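Actin-related protein 8 (Homo sapiens, PDB 4FO0) binds ATP with low basal ATPase activity, does not polymerise, and is a proposed core subunit of the INO80 chromatin remodelling complex. Local coordinates at residues R96-V100 with D323-L329; C261-D265 with T496-M500; M359-Y363 with F519-R523. All coordinates share one frame; numbering follows the deposited sequence.

How the contacts relate
From the N terminus, the loop 96-100 opens contact 1, closed by 323-329 after 222 intervening residues. Before that, strand residues 261-265 have opened contact 2, which closes at helix residues 496-500, so contacts 1 and 2 cross. Contact 3 opens at 359-363 once contact 1 is complete and closes at 519-523, crossing contact 2 and enclosing the unmodelled part of the chain. Contacts 1 and 3 lie in series, their centres about 16 Å apart, linked by helix 353-359, which packs on R97 and Q324 and ends at M359. Contact 2 stands apart, its centre about 36 Å from that of contact 1, where a helix covers a six-stranded sheet.

Contact 1: residues R96-V100 with D323-L329; sequences RRIPV and DQDISGL
R97 reaches from the loop between helices 71-88 and 102-109 into the carbonyl oxygens of the loop joining helix 306-319 to strand 330-336, away from the ATP site; there D323-I326 makes a type I beta turn. Its CG lies anti to the backbone N (chi1 -174°), and the extended chain carries the guanidinium across. R97 NH1 donates to I326 O at 2.9 Å, from above the carbonyl plane, and makes a weak bond to Q324 O at 2.8 Å. NH2 adds a weak bond to I326 O, but its stronger partner is D352 OD1, a salt bridge outside the two loops; the other oxygen of D352 accepts from V100 N. S327 CB lies over one guanidinium face, and its OG shares a water with I98 N. D323 OD1 accepts from D325 N at 2.8 Å, forming an Asx turn. V100 packs its CG1 on G328 CA at 3.6 Å and its CB against L329 CG at 4.1 Å. Glycine suits position 328 because, at its positive phi of 86°, a CB would press on the carbonyl O of S327. Arginine suits position 97 because one cation can serve several carbonyls and a carboxylate, joining two irregular loops.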
loop_
_atom_site.group_PDB
_atom_site.type_symbol
_atom_site.label_atom_id
_atom_site.label_comp_id
_atom_site.label_asym_id
_atom_site.label_seq_id
_atom_site.Cartn_x
_atom_site.Cartn_y
_atom_site.Cartn_z
ATOM N N ARG A 96 -31.288 -8.852 -11.958
ATOM C CA ARG A 96 -30.817 -7.991 -10.872
ATOM C C ARG A 96 -30.247 -8.785 -9.701
ATOM O O ARG A 96 -30.697 -9.898 -9.386
ATOM C CB ARG A 96 -31.938 -7.118 -10.329
ATOM C CG ARG A 96 -32.474 -6.118 -11.302
ATOM C CD ARG A 96 -31.572 -4.933 -11.462
ATOM N NE ARG A 96 -32.156 -4.002 -12.417
ATOM C CZ ARG A 96 -31.539 -2.932 -12.884
ATOM N NH1 ARG A 96 -30.309 -2.647 -12.486
ATOM N NH2 ARG A 96 -32.152 -2.153 -13.753
ATOM N N ARG A 97 -29.262 -8.184 -9.045
ATOM C CA ARG A 97 -28.694 -8.734 -7.825
ATOM C C ARG A 97 -29.615 -8.382 -6.649
ATOM O O ARG A 97 -29.831 -7.214 -6.332
ATOM C CB ARG A 97 -27.299 -8.156 -7.623
ATOM C CG ARG A 97 -26.525 -8.737 -6.470
ATOM C CD ARG A 97 -25.596 -7.680 -5.933
ATOM N NE ARG A 97 -25.085 -7.998 -4.610
ATOM C CZ ARG A 97 -24.033 -8.778 -4.405
ATOM N NH1 ARG A 97 -23.395 -9.321 -5.438
ATOM N NH2 ARG A 97 -23.618 -9.015 -3.176
ATOM N N ILE A 98 -30.183 -9.400 -6.019
ATOM C CA ILE A 98 -31.121 -9.189 -4.929
ATOM C C ILE A 98 -30.378 -8.817 -3.644
ATOM O O ILE A 98 -29.597 -9.598 -3.106
ATOM C CB ILE A 98 -31.980 -10.456 -4.697
ATOM C CG1 ILE A 98 -32.792 -10.784 -5.942
ATOM C CG2 ILE A 98 -32.925 -10.285 -3.524
ATOM C CD1 ILE A 98 -33.441 -12.147 -5.860
ATOM N N PRO A 99 -30.622 -7.613 -3.139
ATOM C CA PRO A 99 -29.935 -7.203 -1.910
ATOM C C PRO A 99 -30.394 -8.024 -0.708
ATOM O O PRO A 99 -31.541 -8.478 -0.677
ATOM C CB PRO A 99 -30.359 -5.735 -1.751
ATOM C CG PRO A 99 -31.676 -5.659 -2.437
ATOM C CD PRO A 99 -31.585 -6.608 -3.610
ATOM N N VAL A 100 -29.509 -8.204 0.270
ATOM C CA VAL A 100 -29.849 -8.903 1.509
ATOM C C VAL A 100 -29.683 -7.956 2.682
ATOM O O VAL A 100 -28.831 -7.074 2.644
ATOM C CB VAL A 100 -28.954 -10.118 1.733
ATOM C CG1 VAL A 100 -29.308 -11.224 0.741
ATOM C CG2 VAL A 100 -27.496 -9.712 1.612
ATOM N N ASP A 323 -17.088 -9.272 -7.125
ATOM C CA ASP A 323 -17.775 -10.170 -8.039
ATOM C C ASP A 323 -19.310 -10.048 -7.897
ATOM O O ASP A 323 -19.873 -10.459 -6.881
ATOM C CB ASP A 323 -17.295 -11.594 -7.743
ATOM C CG ASP A 323 -17.914 -12.637 -8.655
ATOM O OD1 ASP A 323 -18.822 -12.291 -9.445
ATOM O OD2 ASP A 323 -17.494 -13.818 -8.560
ATOM N N GLN A 324 -19.985 -9.483 -8.901
ATOM C CA GLN A 324 -21.450 -9.334 -8.844
ATOM C C GLN A 324 -22.160 -10.643 -8.551
ATOM O O GLN A 324 -23.216 -10.666 -7.914
ATOM C CB GLN A 324 -22.016 -8.797 -10.157
ATOM C CG GLN A 324 -21.925 -7.313 -10.317
ATOM C CD GLN A 324 -22.769 -6.550 -9.311
ATOM O OE1 GLN A 324 -22.239 -5.785 -8.500
ATOM N NE2 GLN A 324 -24.090 -6.725 -9.381
ATOM N N ASP A 325 -21.578 -11.733 -9.025
ATOM C CA ASP A 325 -22.265 -13.015 -9.030
ATOM C C ASP A 325 -22.258 -13.739 -7.691
ATOM O O ASP A 325 -23.013 -14.695 -7.496
ATOM C CB ASP A 325 -21.727 -13.893 -10.159
ATOM C CG ASP A 325 -21.914 -13.250 -11.527
ATOM O OD1 ASP A 325 -22.941 -12.564 -11.735
ATOM O OD2 ASP A 325 -21.026 -13.412 -12.387
ATOM N N ILE A 326 -21.418 -13.275 -6.770
ATOM C CA ILE A 326 -21.436 -13.759 -5.396
ATOM C C ILE A 326 -22.441 -12.914 -4.629
ATOM O O ILE A 326 -22.209 -11.728 -4.382
ATOM C CB ILE A 326 -20.054 -13.607 -4.717
ATOM C CG1 ILE A 326 -18.990 -14.416 -5.445
ATOM C CG2 ILE A 326 -20.101 -14.050 -3.269
ATOM C CD1 ILE A 326 -17.622 -14.295 -4.790
ATOM N N SER A 327 -23.560 -13.510 -4.247
ATOM C CA SER A 327 -24.626 -12.726 -3.638
ATOM C C SER A 327 -25.360 -13.533 -2.594
ATOM O O SER A 327 -25.112 -14.727 -2.433
ATOM C CB SER A 327 -25.615 -12.269 -4.712
ATOM O OG SER A 327 -26.279 -13.382 -5.296
ATOM N N GLY A 328 -26.265 -12.872 -1.883
ATOM C CA GLY A 328 -27.007 -13.504 -0.805
ATOM C C GLY A 328 -26.283 -13.465 0.526
ATOM O O GLY A 328 -25.197 -12.893 0.650
ATOM N N LEU A 329 -26.907 -14.055 1.538
ATOM C CA LEU A 329 -26.258 -14.228 2.825
ATOM C C LEU A 329 -25.435 -15.510 2.775
ATOM O O LEU A 329 -25.912 -16.527 2.294
ATOM C CB LEU A 329 -27.300 -14.275 3.940
ATOM C CG LEU A 329 -27.779 -12.918 4.454
ATOM C CD1 LEU A 329 -29.065 -13.080 5.216
ATOM C CD2 LEU A 329 -26.732 -12.264 5.350
HETATM O O HOH W 1 -29.164 -12.429 -6.330
#

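Contact 2: residues C261-D265 with T496-M500; sequences CCVED and TKKKM
Strand C261-E264 and helix T496-M500 pass with their axes 9.6 Å apart at 109°, the helix lying across one face of the sheet. This is a layer of an alpha/beta domain of the actin fold: strand 258-264 pairs with 247-253, whose far end carries the ATP-binding D252, and helix 494-502 leads into strand 503-507 of the same sheet. C262 and E264 point toward the helix, while V263 turns to the other face, against helix 235-243. The small thiol of C262 suits close packing: SG meets M500 CG at 3.6 Å. M500 bends at chi2 (-47°), which folds SD back over C262 CB and brings CE within 3.5 Å of V263 O; an unbranched, flexible methionine can follow such a surface. Further along, E264 extends beyond CG to reach T496 and K499 on the helix. T496 OG1 faces both of its oxygens, 3.2 Å from OE2 and 3.3 Å from OE1, and H269 NE2 is bonded to OE1. Glutamate is long enough to meet threonine, histidine and lysine together. K499, bent at chi3, crosses it at about a right angle, and its NZ closes a 2.7 Å salt bridge on the anti lone pair of E264 OE2.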
loop_
_atom_site.group_PDB
_atom_site.type_symbol
_atom_site.label_atom_id
_atom_site.label_comp_id
_atom_site.label_asym_id
_atom_site.label_seq_id
_atom_site.Cartn_x
_atom_site.Cartn_y
_atom_site.Cartn_z
ATOM N N CYS A 261 -0.967 7.285 -12.924
ATOM C CA CYS A 261 -0.193 8.076 -13.865
ATOM C C CYS A 261 0.007 7.337 -15.173
ATOM O O CYS A 261 -0.210 6.126 -15.262
ATOM C CB CYS A 261 1.146 8.499 -13.265
ATOM S SG CYS A 261 2.457 7.241 -13.314
ATOM N N CYS A 262 0.398 8.075 -16.198
ATOM C CA CYS A 262 0.662 7.464 -17.489
ATOM C C CYS A 262 2.142 7.435 -17.757
ATOM O O CYS A 262 2.830 8.453 -17.637
ATOM C CB CYS A 262 -0.078 8.207 -18.589
ATOM S SG CYS A 262 -1.847 7.980 -18.451
ATOM N N VAL A 263 2.634 6.252 -18.100
ATOM C CA VAL A 263 4.059 6.068 -18.295
ATOM C C VAL A 263 4.302 5.620 -19.714
ATOM O O VAL A 263 3.630 4.717 -20.221
ATOM C CB VAL A 263 4.639 5.052 -17.289
ATOM C CG1 VAL A 263 6.027 4.593 -17.704
ATOM C CG2 VAL A 263 4.668 5.657 -15.901
ATOM N N GLU A 264 5.256 6.283 -20.357
ATOM C CA GLU A 264 5.601 6.015 -21.747
ATOM C C GLU A 264 7.113 5.901 -21.862
ATOM O O GLU A 264 7.827 6.906 -21.829
ATOM C CB GLU A 264 5.093 7.147 -22.631
ATOM C CG GLU A 264 4.699 6.724 -24.030
ATOM C CD GLU A 264 3.925 7.806 -24.757
ATOM O OE1 GLU A 264 3.813 8.920 -24.206
ATOM O OE2 GLU A 264 3.424 7.548 -25.873
ATOM N N ASP A 265 7.593 4.666 -21.963
ATOM C CA ASP A 265 9.024 4.382 -22.116
ATOM C C ASP A 265 9.884 4.998 -21.019
ATOM O O ASP A 265 10.777 5.799 -21.303
ATOM C CB ASP A 265 9.530 4.864 -23.479
ATOM C CG ASP A 265 8.589 4.505 -24.612
ATOM O OD1 ASP A 265 8.159 3.328 -24.689
ATOM O OD2 ASP A 265 8.269 5.411 -25.415
ATOM N N THR A 496 -0.882 8.665 -27.636
ATOM C CA THR A 496 -0.591 8.310 -26.262
ATOM C C THR A 496 -1.866 7.765 -25.622
ATOM O O THR A 496 -1.873 6.634 -25.121
ATOM C CB THR A 496 -0.077 9.512 -25.453
ATOM O OG1 THR A 496 1.207 9.912 -25.943
ATOM C CG2 THR A 496 0.060 9.144 -23.991
ATOM N N LYS A 497 -2.947 8.547 -25.664
ATOM C CA LYS A 497 -4.204 8.125 -25.047
ATOM C C LYS A 497 -4.668 6.770 -25.555
ATOM O O LYS A 497 -5.110 5.928 -24.777
ATOM C CB LYS A 497 -5.309 9.149 -25.253
ATOM C CG LYS A 497 -5.055 10.463 -24.574
ATOM C CD LYS A 497 -6.223 11.409 -24.799
ATOM C CE LYS A 497 -5.864 12.815 -24.369
ATOM N NZ LYS A 497 -7.064 13.636 -24.070
ATOM N N LYS A 498 -4.588 6.551 -26.859
ATOM C CA LYS A 498 -4.965 5.249 -27.378
ATOM C C LYS A 498 -4.195 4.191 -26.601
ATOM O O LYS A 498 -4.773 3.216 -26.109
ATOM C CB LYS A 498 -4.683 5.138 -28.878
ATOM C CG LYS A 498 -5.844 5.569 -29.762
ATOM C CD LYS A 498 -5.665 5.089 -31.206
ATOM C CE LYS A 498 -4.432 5.709 -31.863
ATOM N NZ LYS A 498 -4.149 5.148 -33.223
ATOM N N LYS A 499 -2.888 4.402 -26.472
ATOM C CA LYS A 499 -2.028 3.444 -25.789
ATOM C C LYS A 499 -2.421 3.247 -24.329
ATOM O O LYS A 499 -2.442 2.122 -23.839
ATOM C CB LYS A 499 -0.562 3.858 -25.912
ATOM C CG LYS A 499 -0.050 3.821 -27.352
ATOM C CD LYS A 499 1.471 3.799 -27.438
ATOM C CE LYS A 499 2.088 5.143 -27.066
ATOM N NZ LYS A 499 3.577 5.044 -26.943
ATOM N N MET A 500 -2.752 4.344 -23.651
ATOM C CA MET A 500 -3.133 4.311 -22.240
ATOM C C MET A 500 -4.465 3.615 -21.969
ATOM O O MET A 500 -4.539 2.763 -21.082
ATOM C CB MET A 500 -3.163 5.723 -21.651
ATOM C CG MET A 500 -1.832 6.473 -21.753
ATOM S SD MET A 500 -0.427 5.468 -21.239
ATOM C CE MET A 500 0.962 6.505 -21.664
#

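Contact 3: residues M359-Y363 with F519-R523; sequences MALFY and FLQHR
F362, in the loop after helix 353-359, is the bump of this contact; the hollow that takes it is lined by F519 and L520, and by R523 one turn further along helix 516-527. One face of its ring receives F519 CE1, which lies 3.5 Å from F362 CE2, offset toward the rim. The two rings are inclined at 58°, their centroids 5.0 Å apart, so they meet obliquely. At the ring edge, in its plane, L520 CD1 approaches F362 CE1 to 3.6 Å; L520 also touches V541 of strand 540-542, an edge strand of the six-stranded sheet of the actin fold. Phenylalanine suits position 362 because its flat, apolar ring can meet an aromatic group on a face and a methyl group at an edge.

M359 widens the apolar side. It crosses F519 at about a right angle, with CG 3.9 Å from F519 CZ and SD in an oblique Met-aromatic contact 5.0 Å from the ring centroid.

On the other flank R523 bends at chi2 and chi3 (-56°), crossing F362 at a slant to bring its end to Y363. R523 NH2 and NH1 both donate to Y363 OH, at 3.0 and 3.1 Å, and the hydroxyl lies in the guanidinium plane. The Y363 ring and the R523 guanidinium stand 84° apart. NH2 also forms a salt bridge with D481, while Y363 leans on M81 and A85 of helix 71-88. The buried cation is therefore probably balanced chiefly by D481; the phenol supplies a neutral oxygen that probably helps, with D481, to fix the guanidinium's orientation.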
loop_
_atom_site.group_PDB
_atom_site.type_symbol
_atom_site.label_atom_id
_atom_site.label_comp_id
_atom_site.label_asym_id
_atom_site.label_seq_id
_atom_site.Cartn_x
_atom_site.Cartn_y
_atom_site.Cartn_z
ATOM N N MET A 359 -15.852 -1.645 -3.044
ATOM C CA MET A 359 -16.363 -0.662 -3.991
ATOM C C MET A 359 -16.327 0.767 -3.471
ATOM O O MET A 359 -16.589 1.693 -4.226
ATOM C CB MET A 359 -17.783 -0.997 -4.411
ATOM C CG MET A 359 -17.866 -2.182 -5.333
ATOM S SD MET A 359 -19.524 -2.353 -5.979
ATOM C CE MET A 359 -19.875 -0.650 -6.415
ATOM N N ALA A 360 -16.018 0.961 -2.193
ATOM C CA ALA A 360 -15.842 2.320 -1.709
ATOM C C ALA A 360 -14.598 2.941 -2.344
ATOM O O ALA A 360 -14.451 4.162 -2.351
ATOM C CB ALA A 360 -15.766 2.367 -0.219
ATOM N N LEU A 361 -13.713 2.105 -2.892
ATOM C CA LEU A 361 -12.574 2.608 -3.670
ATOM C C LEU A 361 -13.042 3.400 -4.888
ATOM O O LEU A 361 -12.330 4.262 -5.387
ATOM C CB LEU A 361 -11.649 1.472 -4.113
ATOM C CG LEU A 361 -10.861 0.837 -2.973
ATOM C CD1 LEU A 361 -10.169 -0.409 -3.459
ATOM C CD2 LEU A 361 -9.850 1.837 -2.394
ATOM N N PHE A 362 -14.254 3.118 -5.353
ATOM C CA PHE A 362 -14.809 3.835 -6.488
ATOM C C PHE A 362 -15.778 4.935 -6.064
ATOM O O PHE A 362 -16.093 5.837 -6.851
ATOM C CB PHE A 362 -15.454 2.846 -7.447
ATOM C CG PHE A 362 -14.505 1.781 -7.917
ATOM C CD1 PHE A 362 -13.871 1.889 -9.156
ATOM C CD2 PHE A 362 -14.209 0.686 -7.097
ATOM C CE1 PHE A 362 -12.975 0.910 -9.579
ATOM C CE2 PHE A 362 -13.310 -0.300 -7.515
ATOM C CZ PHE A 362 -12.693 -0.191 -8.754
ATOM N N TYR A 363 -16.226 4.855 -4.812
ATOM C CA TYR A 363 -17.068 5.884 -4.196
ATOM C C TYR A 363 -16.516 6.294 -2.828
ATOM O O TYR A 363 -17.162 6.106 -1.800
ATOM C CB TYR A 363 -18.520 5.400 -4.093
ATOM C CG TYR A 363 -19.075 5.052 -5.440
ATOM C CD1 TYR A 363 -19.670 6.023 -6.235
ATOM C CD2 TYR A 363 -18.962 3.761 -5.949
ATOM C CE1 TYR A 363 -20.151 5.709 -7.490
ATOM C CE2 TYR A 363 -19.439 3.439 -7.197
ATOM C CZ TYR A 363 -20.033 4.420 -7.970
ATOM O OH TYR A 363 -20.522 4.117 -9.222
ATOM N N PHE A 519 -13.944 -6.352 -12.950
ATOM C CA PHE A 519 -14.807 -5.312 -12.407
ATOM C C PHE A 519 -14.403 -3.944 -12.913
ATOM O O PHE A 519 -15.237 -3.134 -13.338
ATOM C CB PHE A 519 -14.771 -5.320 -10.884
ATOM C CG PHE A 519 -15.546 -4.207 -10.264
ATOM C CD1 PHE A 519 -14.993 -2.941 -10.148
ATOM C CD2 PHE A 519 -16.829 -4.418 -9.799
ATOM C CE1 PHE A 519 -15.704 -1.903 -9.578
ATOM C CE2 PHE A 519 -17.547 -3.383 -9.210
ATOM C CZ PHE A 519 -16.990 -2.124 -9.101
ATOM N N LEU A 520 -13.107 -3.697 -12.864
ATOM C CA LEU A 520 -12.569 -2.398 -13.220
ATOM C C LEU A 520 -12.572 -2.187 -14.733
ATOM O O LEU A 520 -12.842 -1.088 -15.218
ATOM C CB LEU A 520 -11.153 -2.268 -12.665
ATOM C CG LEU A 520 -10.392 -1.027 -13.107
ATOM C CD1 LEU A 520 -11.047 0.238 -12.567
ATOM C CD2 LEU A 520 -8.957 -1.142 -12.658
ATOM N N GLN A 521 -12.269 -3.243 -15.477
ATOM C CA GLN A 521 -12.269 -3.171 -16.929
ATOM C C GLN A 521 -13.662 -2.815 -17.419
ATOM O O GLN A 521 -13.826 -2.046 -18.364
ATOM C CB GLN A 521 -11.829 -4.501 -17.519
ATOM C CG GLN A 521 -12.700 -4.966 -18.644
ATOM C CD GLN A 521 -11.944 -5.014 -19.928
ATOM O OE1 GLN A 521 -11.095 -5.889 -20.131
ATOM N NE2 GLN A 521 -12.217 -4.058 -20.806
ATOM N N HIS A 522 -14.666 -3.375 -16.756
ATOM C CA HIS A 522 -16.051 -3.089 -17.085
ATOM C C HIS A 522 -16.394 -1.615 -16.893
ATOM O O HIS A 522 -17.027 -1.018 -17.756
ATOM C CB HIS A 522 -16.974 -3.976 -16.254
ATOM C CG HIS A 522 -18.420 -3.594 -16.323
ATOM N ND1 HIS A 522 -19.360 -4.354 -16.988
ATOM C CD2 HIS A 522 -19.092 -2.543 -15.791
ATOM C CE1 HIS A 522 -20.548 -3.787 -16.865
ATOM N NE2 HIS A 522 -20.413 -2.688 -16.142
ATOM N N ARG A 523 -15.972 -1.027 -15.773
ATOM C CA ARG A 523 -16.290 0.374 -15.496
ATOM C C ARG A 523 -15.583 1.245 -16.495
ATOM O O ARG A 523 -16.149 2.225 -16.978
ATOM C CB ARG A 523 -15.826 0.815 -14.112
ATOM C CG ARG A 523 -16.177 -0.117 -13.004
ATOM C CD ARG A 523 -17.340 0.399 -12.212
ATOM N NE ARG A 523 -17.134 1.743 -11.665
ATOM C CZ ARG A 523 -18.080 2.377 -10.970
ATOM N NH1 ARG A 523 -19.245 1.766 -10.759
ATOM N NH2 ARG A 523 -17.885 3.603 -10.488
#